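KLLA0E08119p (Kluyveromyces lactis, PDB 3VA7) probably catalyses the biotin- and ATP-dependent carboxylation of urea, this chain being the urea carboxylase part of a longer enzyme that probably also hydrolyses the urea-1-carboxylate formed. Local coordinates at residues 1187-1192 with 1213-1218; 484-489 with 618-623; 1167-1172 with 1229-1234; 536-541 with 576-581; 370-375 with 624-629. All blocks are in the same frame, centred on the assembly; numbering follows the deposited sequence.

From the N terminus, residues 370-375 open contact 5, 484-489 open contact 2 and 536-541 open contact 4. The loops then shut in reverse order. Contact 4 closes at 576-581 within one antiparallel sheet, contact 2 closes around it at 618-623, and contact 5 closes directly afterwards at 624-629, joining the biotin carboxylase part to the carboxyltransferase part. Arg619 of contact 2 forms a salt bridge with Asp625 of contact 5. Much later, contact 3 (1167-1172 with 1229-1234) ties the two ends of the biotin-carrier domain together and encloses contact 1. Strands 1213-1218 and 1231-1235 are sheet neighbours, so these two contacts adjoin.

Contact 1. Residues 1187-1192 with 1213-1218; sequences DHVEAG and GKVYKI
Residues 1187-1189 and 1213-1215 form a short antiparallel strand pairing at one edge of a four-stranded sheet in the biotin-carrier domain, where strand 1188-1189 is the outermost member. Val1189 and Gly1213 make the hydrogen-bonded pair: Val1189 N gives to Gly1213 O (2.7 Å), and Gly1213 N returns a more bent bond to Val1189 O (2.9 Å, 140° at the hydrogen). Two residues along, Val1215 N donates to Asp1187 O at 2.8 Å. Between these bonds lies the non-hydrogen-bonded pair His1188 and Lys1214, with CA atoms 4.4 Å apart. This is the biotinyl/lipoyl fold, whose two small sheets pack face to face, and the two sides of the present sheet differ accordingly. On the buried side, Val1189 and Val1215 cross at about a right angle, CG1 of the first meeting CG2 of the second at 4.0 Å; Val1189 also rests on Ala1209. His1188 and Lys1214 point to the other side, which is exposed. There the imidazole reaches forward along its own segment: with CG anti to the backbone N (chi1 166°), NE2 donates to Glu1190 OE2 at 3.1 Å. The carboxylate oxygen lies in the ring plane, although the ring reaches it from above the carboxylate plane. Asp1187 turns its carboxylate from the pairing, and OD2 accepts from the backbone N of Ala1184.

Contact 2. Residues 484-489 with 618-623; sequences GANTSV and GRILKL
Thr487 and Leu621 supply the one direct hydrogen bond between these segments: Leu621 N donates to Thr487 O at 2.8 Å, with 162° at the hydrogen. Ile620 CA approaches the same oxygen with a CA-H...O contact. Side-chain packing accompanies this bond. Leu621 CG lies close to Thr487 O, and its CD1 meets Thr487 CG2, which stands anti to the threonine's backbone N, at 4.1 Å. Ile620 crosses the Asn486 amide at about a right angle, its CG2 methyl 3.5 Å from Asn486 OD1 and its CD1 3.7 Å from Asn486 ND2. The crossing joins the start of strand 488-490, an outermost strand of a five-stranded antiparallel sheet, to the loop that leads into strand 626-628 of the neighbouring sheet in the carboxyltransferase region. The amide is steadied from within its own segment, where Asn486 ND2 donates to Ala485 O at 3.1 Å. An alanine here would lose that bond and the amide surface under Ile620, and would probably leave the isoleucine methyls poorly supported. Water supplies a third kind of link: one molecule accepts from Thr487 N (2.9 Å) close to Leu621 O, and another donates to Arg619 O (2.8 Å) while accepting weakly from Val489 N.

Contact 3. Residues 1167-1172 with 1229-1234; sequences AELLYS and GDLVAV
Leu1231 is the bump that fits between Leu1169 and Tyr1171 on the neighbouring antiparallel strand. Its CD1 methyl drops beside Leu1169 CB (3.7 Å) and sits over one face of the Tyr1171 ring, 4.2 Å from the centroid and displaced toward the rim, as a CH-pi contact. CG anti to the backbone N (chi1 -176°) sends the chain into this hollow. Further along, Leu1169 and Val1234 lie side by side, CD2 of the leucine meeting CG2 of the valine at 3.6 Å, while Val1234 CG1 abuts Ala1167 CB. With an alanine in place of Leu1169, CB could still touch Leu1231, but a gap would probably open beside Val1234. The pairing brings together the first and last strands of the biotin-carrier domain, as in other biotinyl/lipoyl folds. A classic beta bulge interrupts it: Val1232 and Ala1233 both face Leu1170, whose O accepts from Val1232 N at 2.7 Å and only weakly from Ala1233 N. Here Val1232 CG1 lies beside the Leu1170 carbonyl, and Leu1170 and Ala1233 both pack on Val1195 of the opposing sheet. Beyond the bulge, Ser1172 O takes Gly1229 N at 2.8 Å, and Ser1172 OG bonds to Tyr1174 O.

Contact 4. Residues 536-541 with 576-581; sequences GPKLLF and ILSVGK
Phe541 and Leu577 lie side by side, pointing the same way, on the buried face of an antiparallel strand pair. Ring atom CE2 is 4.0 Å from both CB and CD2 of Leu577, an approach oblique to the ring. Leu577 has CG anti to its backbone N (chi1 172°), which lets CD2 reach the phenylalanine and, more loosely at 4.4 Å, Leu539 CD1. The opposite face is lined by Lys538, Ser578, Leu540 and Ile576. There Lys538 CB rests against Ser578 CB at 3.7 Å, and Leu540 CD1 approaches Ile576 CG1. Behind these side chains, the backbone sets the register. Leu539 and Leu577 form the hydrogen-bonded pair, with a nearly straight bond from Leu539 N to Leu577 O (2.8 Å, 172° at the hydrogen) and a more bent return from Leu577 N to Leu539 O (3.1 Å). Val579 N donates to Pro537 O at 3.2 Å, and Gly536 N, ahead of strand 538-541, donates to Gly580 O at 2.9 Å. Lys538-Ser578 and, past Leu577, Leu540-Ile576 are non-hydrogen-bonded pairs. In the carboxyltransferase A and B region these two strands are central in a six-stranded antiparallel sheet: strand 538-541 is flanked on its other edge by 477-480 and strand 576-582 by 553-558, while Ile547 of strand 545-550, from a second sheet, packs on both Phe541 and Leu577.

Contact 5. Residues 370-375 with 624-629; sequences AENPVK and GDVLFL
Val374 and Val626 reach toward each other tip to tip, and their methyl groups form the apolar centre of this small contact between the biotin carboxylase C-terminal region and the carboxyltransferase A and B region. Val374 can be followed outward from its backbone. CB already lies 4.0 Å from Val626 CG2. The CG1 branch, anti to the backbone N (chi1 172°), extends beside that same methyl at 3.9 Å, so Val626 CG2 is met by two successive carbons of one side chain. The valine also leans on Glu479 of strand 477-480, the sheet neighbour of strand 626-628.

What presents Val374 is a turn at the end of strand 362-372. Asn372 OD1 accepts from Val374 N at 3.0 Å, an Asx turn in which the donor stands well above the plane of the amide carbonyl. A weak backbone bond from Lys375 N to Asn372 O accompanies it. The other branch of the amide faces across the interface, Asn372 ND2 being 4.3 Å from Val626 CG2. Lys375 folds back on itself, bringing NZ to 4.3 Å from Gly624 CA, with a long, weak ion pair to Glu479. Gly624 itself is bonded through its backbone to Val480.

The chemistry is thus that of a light, mainly apolar touch: Asn372 OD1 is engaged within its own turn, Lys375 NZ has only that weak pairing with Glu479, and the two segments share only 162 Å² of buried surface, which is consistent with domains that meet here without being locked by directed bonds at this point.

Contact 1. Residues 1187-1192 with 1213-1218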
# COMPACT_ATOMS: atom_id res chain seq x y z
N ASP A 1187 7.79 22.36 -30.67
CA ASP A 1187 6.56 21.65 -30.43
C ASP A 1187 5.63 22.60 -29.74
O ASP A 1187 6.08 23.47 -28.98
CB ASP A 1187 6.78 20.45 -29.52
CG ASP A 1187 7.25 19.23 -30.26
OD1 ASP A 1187 7.41 19.29 -31.51
OD2 ASP A 1187 7.47 18.20 -29.58
N HIS A 1188 4.33 22.45 -29.97
CA HIS A 1188 3.37 23.18 -29.16
C HIS A 1188 3.17 22.40 -27.88
O HIS A 1188 3.00 21.17 -27.92
CB HIS A 1188 2.04 23.36 -29.88
CG HIS A 1188 0.92 23.80 -28.98
ND1 HIS A 1188 0.81 25.09 -28.51
CD2 HIS A 1188 -0.13 23.11 -28.46
CE1 HIS A 1188 -0.27 25.18 -27.74
NE2 HIS A 1188 -0.86 24.00 -27.70
N VAL A 1189 3.19 23.09 -26.76
CA VAL A 1189 2.87 22.47 -25.49
C VAL A 1189 1.72 23.19 -24.81
O VAL A 1189 1.57 24.39 -24.97
CB VAL A 1189 4.10 22.38 -24.55
CG1 VAL A 1189 5.05 21.32 -25.08
CG2 VAL A 1189 4.80 23.72 -24.45
N GLU A 1190 0.89 22.44 -24.10
CA GLU A 1190 -0.14 23.04 -23.25
C GLU A 1190 0.44 23.37 -21.88
O GLU A 1190 1.61 23.06 -21.59
CB GLU A 1190 -1.36 22.12 -23.12
CG GLU A 1190 -2.47 22.37 -24.17
CD GLU A 1190 -2.86 23.86 -24.26
OE1 GLU A 1190 -3.06 24.52 -23.20
OE2 GLU A 1190 -2.94 24.38 -25.40
N ALA A 1191 -0.37 24.01 -21.03
CA ALA A 1191 -0.05 24.10 -19.61
C ALA A 1191 -0.04 22.67 -19.03
O ALA A 1191 -1.03 21.93 -19.18
CB ALA A 1191 -1.05 24.98 -18.89
N GLY A 1192 1.07 22.28 -18.41
CA GLY A 1192 1.12 20.99 -17.73
C GLY A 1192 1.99 20.01 -18.47
O GLY A 1192 2.82 19.34 -17.85
N GLY A 1213 2.30 27.19 -25.42
CA GLY A 1213 3.35 27.82 -26.27
C GLY A 1213 4.15 26.84 -27.13
O GLY A 1213 3.77 25.69 -27.28
N LYS A 1214 5.25 27.31 -27.72
CA LYS A 1214 6.12 26.51 -28.58
C LYS A 1214 7.45 26.40 -27.92
O LYS A 1214 8.01 27.41 -27.47
CB LYS A 1214 6.42 27.22 -29.91
CG LYS A 1214 5.65 26.80 -31.17
CD LYS A 1214 6.24 27.51 -32.42
CE LYS A 1214 5.15 27.85 -33.46
NZ LYS A 1214 5.64 28.94 -34.36
N VAL A 1215 8.02 25.19 -27.92
CA VAL A 1215 9.35 24.98 -27.33
C VAL A 1215 10.41 25.68 -28.15
O VAL A 1215 10.72 25.26 -29.26
CB VAL A 1215 9.70 23.48 -27.20
CG1 VAL A 1215 11.01 23.30 -26.40
CG2 VAL A 1215 8.53 22.73 -26.57
N TYR A 1216 10.96 26.74 -27.60
CA TYR A 1216 11.99 27.50 -28.32
C TYR A 1216 13.38 26.91 -28.18
O TYR A 1216 14.08 26.74 -29.18
CB TYR A 1216 11.98 29.01 -27.96
CG TYR A 1216 13.02 29.84 -28.74
CD1 TYR A 1216 13.16 29.73 -30.15
CD2 TYR A 1216 13.88 30.73 -28.06
CE1 TYR A 1216 14.13 30.48 -30.84
CE2 TYR A 1216 14.84 31.48 -28.75
CZ TYR A 1216 14.97 31.36 -30.12
OH TYR A 1216 15.93 32.11 -30.76
N LYS A 1217 13.79 26.63 -26.95
CA LYS A 1217 15.07 25.99 -26.67
C LYS A 1217 15.01 25.03 -25.47
O LYS A 1217 14.28 25.27 -24.50
CB LYS A 1217 16.17 27.04 -26.46
CG LYS A 1217 17.60 26.47 -26.48
CD LYS A 1217 18.58 27.46 -25.85
CE LYS A 1217 19.96 27.34 -26.45
NZ LYS A 1217 20.84 28.36 -25.81
N ILE A 1218 15.79 23.95 -25.59
CA ILE A 1218 16.01 22.97 -24.54
C ILE A 1218 17.49 22.96 -24.20
O ILE A 1218 18.33 22.58 -25.04
CB ILE A 1218 15.54 21.59 -25.01
CG1 ILE A 1218 14.03 21.46 -24.82
CG2 ILE A 1218 16.19 20.48 -24.20
CD1 ILE A 1218 13.47 20.32 -25.59

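Contact 2. Residues 484-489 with 618-623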
# COMPACT_ATOMS: atom_id res chain seq x y z
N GLY A 484 3.13 19.84 -0.93
CA GLY A 484 4.55 19.87 -0.62
C GLY A 484 5.21 18.80 -1.44
O GLY A 484 4.52 17.92 -1.95
N ALA A 485 6.53 18.86 -1.60
CA ALA A 485 7.26 17.93 -2.44
C ALA A 485 7.19 16.43 -2.04
O ALA A 485 7.32 15.56 -2.91
CB ALA A 485 8.69 18.36 -2.51
N ASN A 486 7.05 16.14 -0.74
CA ASN A 486 7.07 14.78 -0.25
C ASN A 486 6.62 14.66 1.18
O ASN A 486 7.42 14.38 2.09
CB ASN A 486 8.46 14.16 -0.40
CG ASN A 486 8.41 12.75 -1.00
OD1 ASN A 486 8.58 11.76 -0.29
ND2 ASN A 486 8.13 12.68 -2.29
N THR A 487 5.33 14.84 1.39
CA THR A 487 4.79 14.94 2.72
C THR A 487 4.12 13.61 3.10
O THR A 487 3.20 13.19 2.41
CB THR A 487 3.79 16.13 2.75
OG1 THR A 487 4.49 17.28 2.27
CG2 THR A 487 3.24 16.43 4.14
N SER A 488 4.58 12.97 4.19
CA SER A 488 4.09 11.65 4.62
C SER A 488 3.75 11.56 6.10
O SER A 488 4.51 12.07 6.95
CB SER A 488 5.12 10.56 4.33
OG SER A 488 6.40 10.85 4.86
N VAL A 489 2.64 10.90 6.42
CA VAL A 489 2.37 10.51 7.77
C VAL A 489 3.43 9.54 8.21
O VAL A 489 3.68 8.59 7.50
CB VAL A 489 1.10 9.72 7.86
CG1 VAL A 489 0.86 9.27 9.33
CG2 VAL A 489 -0.03 10.53 7.29
N GLY A 618 -0.89 4.51 1.89
CA GLY A 618 0.35 4.06 1.25
C GLY A 618 1.18 5.03 0.45
O GLY A 618 2.09 4.59 -0.26
N ARG A 619 0.94 6.34 0.55
CA ARG A 619 1.66 7.32 -0.30
C ARG A 619 1.80 8.71 0.32
O ARG A 619 1.14 9.02 1.30
CB ARG A 619 0.98 7.50 -1.68
CG ARG A 619 -0.50 7.90 -1.59
CD ARG A 619 -1.02 8.81 -2.72
NE ARG A 619 -2.45 9.13 -2.54
CZ ARG A 619 -2.93 10.22 -1.91
NH1 ARG A 619 -2.09 11.13 -1.37
NH2 ARG A 619 -4.24 10.40 -1.78
N ILE A 620 2.62 9.55 -0.32
CA ILE A 620 2.71 10.98 0.01
C ILE A 620 1.37 11.70 -0.21
O ILE A 620 0.52 11.24 -0.98
CB ILE A 620 3.82 11.69 -0.77
CG1 ILE A 620 3.54 11.72 -2.27
CG2 ILE A 620 5.20 11.06 -0.47
CD1 ILE A 620 4.54 12.61 -3.00
N LEU A 621 1.17 12.80 0.50
CA LEU A 621 -0.08 13.53 0.41
C LEU A 621 -0.25 14.14 -0.97
O LEU A 621 0.74 14.35 -1.68
CB LEU A 621 -0.12 14.61 1.46
CG LEU A 621 -0.02 14.16 2.90
CD1 LEU A 621 -0.66 15.20 3.84
CD2 LEU A 621 -0.71 12.84 3.02
N LYS A 622 -1.51 14.40 -1.34
CA LYS A 622 -1.90 14.98 -2.64
C LYS A 622 -2.91 16.13 -2.47
O LYS A 622 -3.71 16.17 -1.48
CB LYS A 622 -2.54 13.90 -3.54
CG LYS A 622 -1.54 13.08 -4.41
CD LYS A 622 -2.26 11.93 -5.19
CE LYS A 622 -1.54 11.63 -6.50
NZ LYS A 622 -1.16 10.16 -6.73
N LEU A 623 -2.90 17.04 -3.45
CA LEU A 623 -3.87 18.17 -3.50
C LEU A 623 -5.22 17.57 -3.33
O LEU A 623 -5.54 16.63 -4.04
CB LEU A 623 -3.82 18.90 -4.84
CG LEU A 623 -4.56 20.24 -5.11
CD1 LEU A 623 -4.60 20.46 -6.63
CD2 LEU A 623 -5.99 20.33 -4.55
O HOH W 1 3.51 15.29 -0.80
O HOH W 2 1.33 8.94 4.07

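Contact 3. Residues 1167-1172 with 1229-1234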
# COMPACT_ATOMS: atom_id res chain seq x y z
N ALA A 1167 9.06 35.30 -22.82
CA ALA A 1167 9.12 33.84 -22.73
C ALA A 1167 8.59 33.31 -21.37
O ALA A 1167 8.43 34.07 -20.41
CB ALA A 1167 10.55 33.38 -22.94
N GLU A 1168 8.25 32.01 -21.32
CA GLU A 1168 8.27 31.31 -20.04
C GLU A 1168 9.68 30.76 -19.94
O GLU A 1168 10.14 30.04 -20.83
CB GLU A 1168 7.26 30.17 -19.94
CG GLU A 1168 5.79 30.56 -20.17
CD GLU A 1168 5.08 31.20 -18.97
OE1 GLU A 1168 5.76 31.80 -18.10
OE2 GLU A 1168 3.83 31.13 -18.92
N LEU A 1169 10.39 31.17 -18.90
CA LEU A 1169 11.65 30.53 -18.59
C LEU A 1169 11.33 29.34 -17.71
O LEU A 1169 10.46 29.44 -16.81
CB LEU A 1169 12.62 31.52 -17.95
CG LEU A 1169 13.29 32.53 -18.90
CD1 LEU A 1169 14.55 33.14 -18.27
CD2 LEU A 1169 13.66 31.94 -20.26
N LEU A 1170 11.94 28.19 -18.01
CA LEU A 1170 11.66 26.96 -17.22
C LEU A 1170 12.88 26.46 -16.44
O LEU A 1170 13.98 26.27 -16.96
CB LEU A 1170 11.01 25.86 -18.05
CG LEU A 1170 9.61 26.10 -18.66
CD1 LEU A 1170 9.01 24.77 -19.07
CD2 LEU A 1170 8.65 26.85 -17.73
N TYR A 1171 12.64 26.28 -15.15
CA TYR A 1171 13.71 25.99 -14.19
C TYR A 1171 13.38 24.66 -13.52
O TYR A 1171 12.19 24.38 -13.26
CB TYR A 1171 13.75 27.10 -13.13
CG TYR A 1171 14.07 28.50 -13.64
CD1 TYR A 1171 15.40 28.87 -13.92
CD2 TYR A 1171 13.05 29.47 -13.83
CE1 TYR A 1171 15.72 30.15 -14.39
CE2 TYR A 1171 13.37 30.78 -14.29
CZ TYR A 1171 14.71 31.10 -14.57
OH TYR A 1171 15.09 32.34 -15.04
N SER A 1172 14.41 23.83 -13.24
CA SER A 1172 14.15 22.62 -12.42
C SER A 1172 14.14 22.91 -10.93
O SER A 1172 15.02 23.60 -10.41
CB SER A 1172 15.03 21.39 -12.77
OG SER A 1172 16.40 21.63 -12.58
N GLY A 1229 17.11 25.17 -9.53
CA GLY A 1229 17.01 26.57 -9.98
C GLY A 1229 17.69 26.91 -11.33
O GLY A 1229 17.59 28.05 -11.79
N ASP A 1230 18.39 25.95 -11.94
CA ASP A 1230 18.95 26.15 -13.26
C ASP A 1230 17.89 26.24 -14.34
O ASP A 1230 16.85 25.59 -14.27
CB ASP A 1230 19.88 25.01 -13.61
CG ASP A 1230 21.22 25.18 -13.01
OD1 ASP A 1230 21.36 26.09 -12.17
OD2 ASP A 1230 22.12 24.40 -13.37
N LEU A 1231 18.16 27.06 -15.35
CA LEU A 1231 17.30 27.15 -16.51
C LEU A 1231 17.47 25.90 -17.34
O LEU A 1231 18.59 25.50 -17.67
CB LEU A 1231 17.68 28.37 -17.36
CG LEU A 1231 16.81 28.67 -18.58
CD1 LEU A 1231 15.41 29.16 -18.18
CD2 LEU A 1231 17.53 29.64 -19.45
N VAL A 1232 16.35 25.30 -17.73
CA VAL A 1232 16.37 24.00 -18.40
C VAL A 1232 15.69 24.00 -19.82
O VAL A 1232 16.12 23.29 -20.76
CB VAL A 1232 15.81 22.93 -17.44
CG1 VAL A 1232 14.31 23.03 -17.32
CG2 VAL A 1232 16.23 21.62 -17.87
N ALA A 1233 14.66 24.84 -19.97
CA ALA A 1233 14.04 25.09 -21.26
C ALA A 1233 13.43 26.50 -21.32
O ALA A 1233 13.19 27.15 -20.27
CB ALA A 1233 12.97 24.06 -21.55
N VAL A 1234 13.17 26.95 -22.55
CA VAL A 1234 12.40 28.17 -22.82
C VAL A 1234 11.24 27.85 -23.73
O VAL A 1234 11.42 27.22 -24.78
CB VAL A 1234 13.25 29.26 -23.49
CG1 VAL A 1234 12.44 30.54 -23.58
CG2 VAL A 1234 14.54 29.51 -22.74

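Contact 4. Residues 536-541 with 576-581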
# COMPACT_ATOMS: atom_id res chain seq x y z
N GLY A 536 6.96 22.33 2.16
CA GLY A 536 5.81 21.73 2.81
C GLY A 536 4.50 22.01 2.13
O GLY A 536 4.47 22.61 1.09
N PRO A 537 3.40 21.54 2.73
CA PRO A 537 2.02 21.65 2.22
C PRO A 537 1.36 22.93 2.66
O PRO A 537 1.86 23.56 3.58
CB PRO A 537 1.32 20.52 2.97
CG PRO A 537 2.01 20.53 4.32
CD PRO A 537 3.46 20.72 3.96
N LYS A 538 0.25 23.33 2.05
CA LYS A 538 -0.60 24.29 2.75
C LYS A 538 -1.86 23.57 3.14
O LYS A 538 -2.44 22.86 2.33
CB LYS A 538 -0.84 25.66 2.01
CG LYS A 538 -0.73 25.71 0.47
CD LYS A 538 0.00 26.99 -0.14
CE LYS A 538 -0.58 28.38 0.31
NZ LYS A 538 -2.08 28.54 0.25
N LEU A 539 -2.26 23.71 4.39
CA LEU A 539 -3.36 22.94 4.91
C LEU A 539 -4.49 23.82 5.42
O LEU A 539 -4.24 24.82 6.06
CB LEU A 539 -2.86 22.06 6.07
CG LEU A 539 -1.56 21.27 5.93
CD1 LEU A 539 -1.27 20.62 7.30
CD2 LEU A 539 -1.66 20.23 4.80
N LEU A 540 -5.73 23.42 5.16
CA LEU A 540 -6.88 24.09 5.71
C LEU A 540 -7.41 23.27 6.88
O LEU A 540 -7.63 22.08 6.77
CB LEU A 540 -7.96 24.27 4.64
CG LEU A 540 -9.41 24.73 4.96
CD1 LEU A 540 -9.44 25.86 5.99
CD2 LEU A 540 -10.13 25.17 3.67
N PHE A 541 -7.60 23.91 8.01
CA PHE A 541 -8.05 23.19 9.17
C PHE A 541 -9.55 23.38 9.34
O PHE A 541 -10.04 24.52 9.26
CB PHE A 541 -7.29 23.66 10.40
CG PHE A 541 -6.00 22.96 10.61
CD1 PHE A 541 -5.90 21.91 11.53
CD2 PHE A 541 -4.87 23.33 9.91
CE1 PHE A 541 -4.70 21.27 11.73
CE2 PHE A 541 -3.66 22.67 10.10
CZ PHE A 541 -3.57 21.65 10.99
N ILE A 576 -5.44 28.61 7.64
CA ILE A 576 -4.53 28.01 6.71
C ILE A 576 -3.11 28.09 7.26
O ILE A 576 -2.52 29.18 7.40
CB ILE A 576 -4.64 28.64 5.32
CG1 ILE A 576 -6.03 28.31 4.74
CG2 ILE A 576 -3.47 28.18 4.44
CD1 ILE A 576 -6.55 29.32 3.76
N LEU A 577 -2.59 26.90 7.59
CA LEU A 577 -1.18 26.68 7.94
C LEU A 577 -0.46 26.40 6.67
O LEU A 577 -0.95 25.68 5.83
CB LEU A 577 -1.03 25.49 8.91
CG LEU A 577 0.37 24.94 9.28
CD1 LEU A 577 1.24 25.96 9.99
CD2 LEU A 577 0.23 23.68 10.16
N SER A 578 0.70 26.99 6.49
CA SER A 578 1.47 26.74 5.30
C SER A 578 2.96 26.70 5.65
O SER A 578 3.48 27.61 6.30
CB SER A 578 1.16 27.81 4.25
OG SER A 578 2.30 28.11 3.45
N VAL A 579 3.64 25.63 5.24
CA VAL A 579 5.07 25.57 5.46
C VAL A 579 5.84 25.48 4.16
O VAL A 579 5.56 24.68 3.32
CB VAL A 579 5.54 24.60 6.64
CG1 VAL A 579 4.39 23.80 7.27
CG2 VAL A 579 6.74 23.77 6.26
N GLY A 580 6.80 26.39 4.01
CA GLY A 580 7.41 26.68 2.74
C GLY A 580 8.62 25.86 2.50
O GLY A 580 8.60 24.69 2.70
N LYS A 581 9.70 26.50 2.08
CA LYS A 581 10.88 25.81 1.62
C LYS A 581 11.78 25.62 2.82
O LYS A 581 11.79 26.45 3.74
CB LYS A 581 11.56 26.67 0.56
CG LYS A 581 12.67 26.02 -0.23
CD LYS A 581 13.11 26.98 -1.39
CE LYS A 581 14.28 26.39 -2.25
NZ LYS A 581 15.64 26.73 -1.67

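Contact 5. Residues 370-375 with 624-629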
# COMPACT_ATOMS: atom_id res chain seq x y z
N ALA A 370 -18.36 5.23 -1.78
CA ALA A 370 -16.99 5.68 -2.06
C ALA A 370 -17.07 7.08 -2.65
O ALA A 370 -17.07 7.27 -3.87
CB ALA A 370 -16.34 4.75 -3.02
N GLU A 371 -17.16 8.06 -1.76
CA GLU A 371 -17.34 9.46 -2.15
C GLU A 371 -16.65 10.36 -1.14
O GLU A 371 -16.48 9.98 0.05
CB GLU A 371 -18.80 9.85 -2.02
CG GLU A 371 -19.61 9.84 -3.24
CD GLU A 371 -21.08 9.94 -2.85
OE1 GLU A 371 -21.32 10.15 -1.63
OE2 GLU A 371 -21.95 9.80 -3.76
N ASN A 372 -16.35 11.59 -1.58
CA ASN A 372 -15.80 12.59 -0.68
C ASN A 372 -16.78 13.71 -0.25
O ASN A 372 -17.04 14.65 -1.00
CB ASN A 372 -14.52 13.17 -1.30
CG ASN A 372 -13.76 14.00 -0.33
OD1 ASN A 372 -14.21 14.20 0.79
ND2 ASN A 372 -12.62 14.50 -0.73
N PRO A 373 -17.34 13.61 0.96
CA PRO A 373 -18.25 14.71 1.38
C PRO A 373 -17.64 16.12 1.45
O PRO A 373 -18.36 17.12 1.28
CB PRO A 373 -18.69 14.25 2.76
CG PRO A 373 -18.74 12.78 2.61
CD PRO A 373 -17.50 12.44 1.83
N VAL A 374 -16.32 16.20 1.64
CA VAL A 374 -15.59 17.48 1.76
C VAL A 374 -15.35 18.14 0.39
O VAL A 374 -15.31 19.38 0.29
CB VAL A 374 -14.25 17.30 2.51
CG1 VAL A 374 -13.41 18.56 2.47
CG2 VAL A 374 -14.50 16.85 3.96
N LYS A 375 -15.19 17.33 -0.65
CA LYS A 375 -15.08 17.86 -2.00
C LYS A 375 -16.29 17.50 -2.88
O LYS A 375 -16.13 16.90 -3.95
CB LYS A 375 -13.75 17.45 -2.67
CG LYS A 375 -12.43 17.93 -1.95
CD LYS A 375 -12.49 19.40 -1.42
CE LYS A 375 -12.02 20.43 -2.47
NZ LYS A 375 -10.73 19.96 -3.08
N GLY A 624 -5.99 18.06 -2.38
CA GLY A 624 -7.33 17.51 -2.15
C GLY A 624 -7.48 16.50 -1.03
O GLY A 624 -8.59 16.34 -0.51
N ASP A 625 -6.41 15.81 -0.63
CA ASP A 625 -6.54 14.89 0.53
C ASP A 625 -7.14 15.54 1.77
O ASP A 625 -7.02 16.74 1.97
CB ASP A 625 -5.21 14.24 0.93
CG ASP A 625 -4.66 13.32 -0.14
OD1 ASP A 625 -5.45 12.70 -0.89
OD2 ASP A 625 -3.40 13.24 -0.22
N VAL A 626 -7.74 14.70 2.62
CA VAL A 626 -8.43 15.10 3.84
C VAL A 626 -8.05 14.19 5.01
O VAL A 626 -8.49 13.04 5.09
CB VAL A 626 -9.95 15.01 3.63
CG1 VAL A 626 -10.71 15.06 4.94
CG2 VAL A 626 -10.45 16.09 2.61
N LEU A 627 -7.28 14.71 5.97
CA LEU A 627 -6.83 13.88 7.07
C LEU A 627 -7.51 14.18 8.37
O LEU A 627 -7.57 15.32 8.79
CB LEU A 627 -5.33 14.02 7.24
CG LEU A 627 -4.47 13.23 6.26
CD1 LEU A 627 -4.40 13.89 4.89
CD2 LEU A 627 -3.10 13.12 6.86
N PHE A 628 -7.96 13.12 9.03
CA PHE A 628 -8.77 13.18 10.23
C PHE A 628 -7.95 13.23 11.49
O PHE A 628 -6.89 12.59 11.54
CB PHE A 628 -9.76 11.98 10.26
CG PHE A 628 -10.92 12.18 9.34
CD1 PHE A 628 -10.81 11.85 7.99
CD2 PHE A 628 -12.06 12.83 9.79
CE1 PHE A 628 -11.86 12.11 7.10
CE2 PHE A 628 -13.11 13.08 8.93
CZ PHE A 628 -13.01 12.74 7.58
N LEU A 629 -8.44 13.98 12.49
CA LEU A 629 -7.75 14.12 13.78
C LEU A 629 -8.48 13.37 14.86
O LEU A 629 -9.47 12.71 14.58
CB LEU A 629 -7.63 15.57 14.20
CG LEU A 629 -7.02 16.61 13.27
CD1 LEU A 629 -6.72 17.83 14.13
CD2 LEU A 629 -5.76 16.10 12.54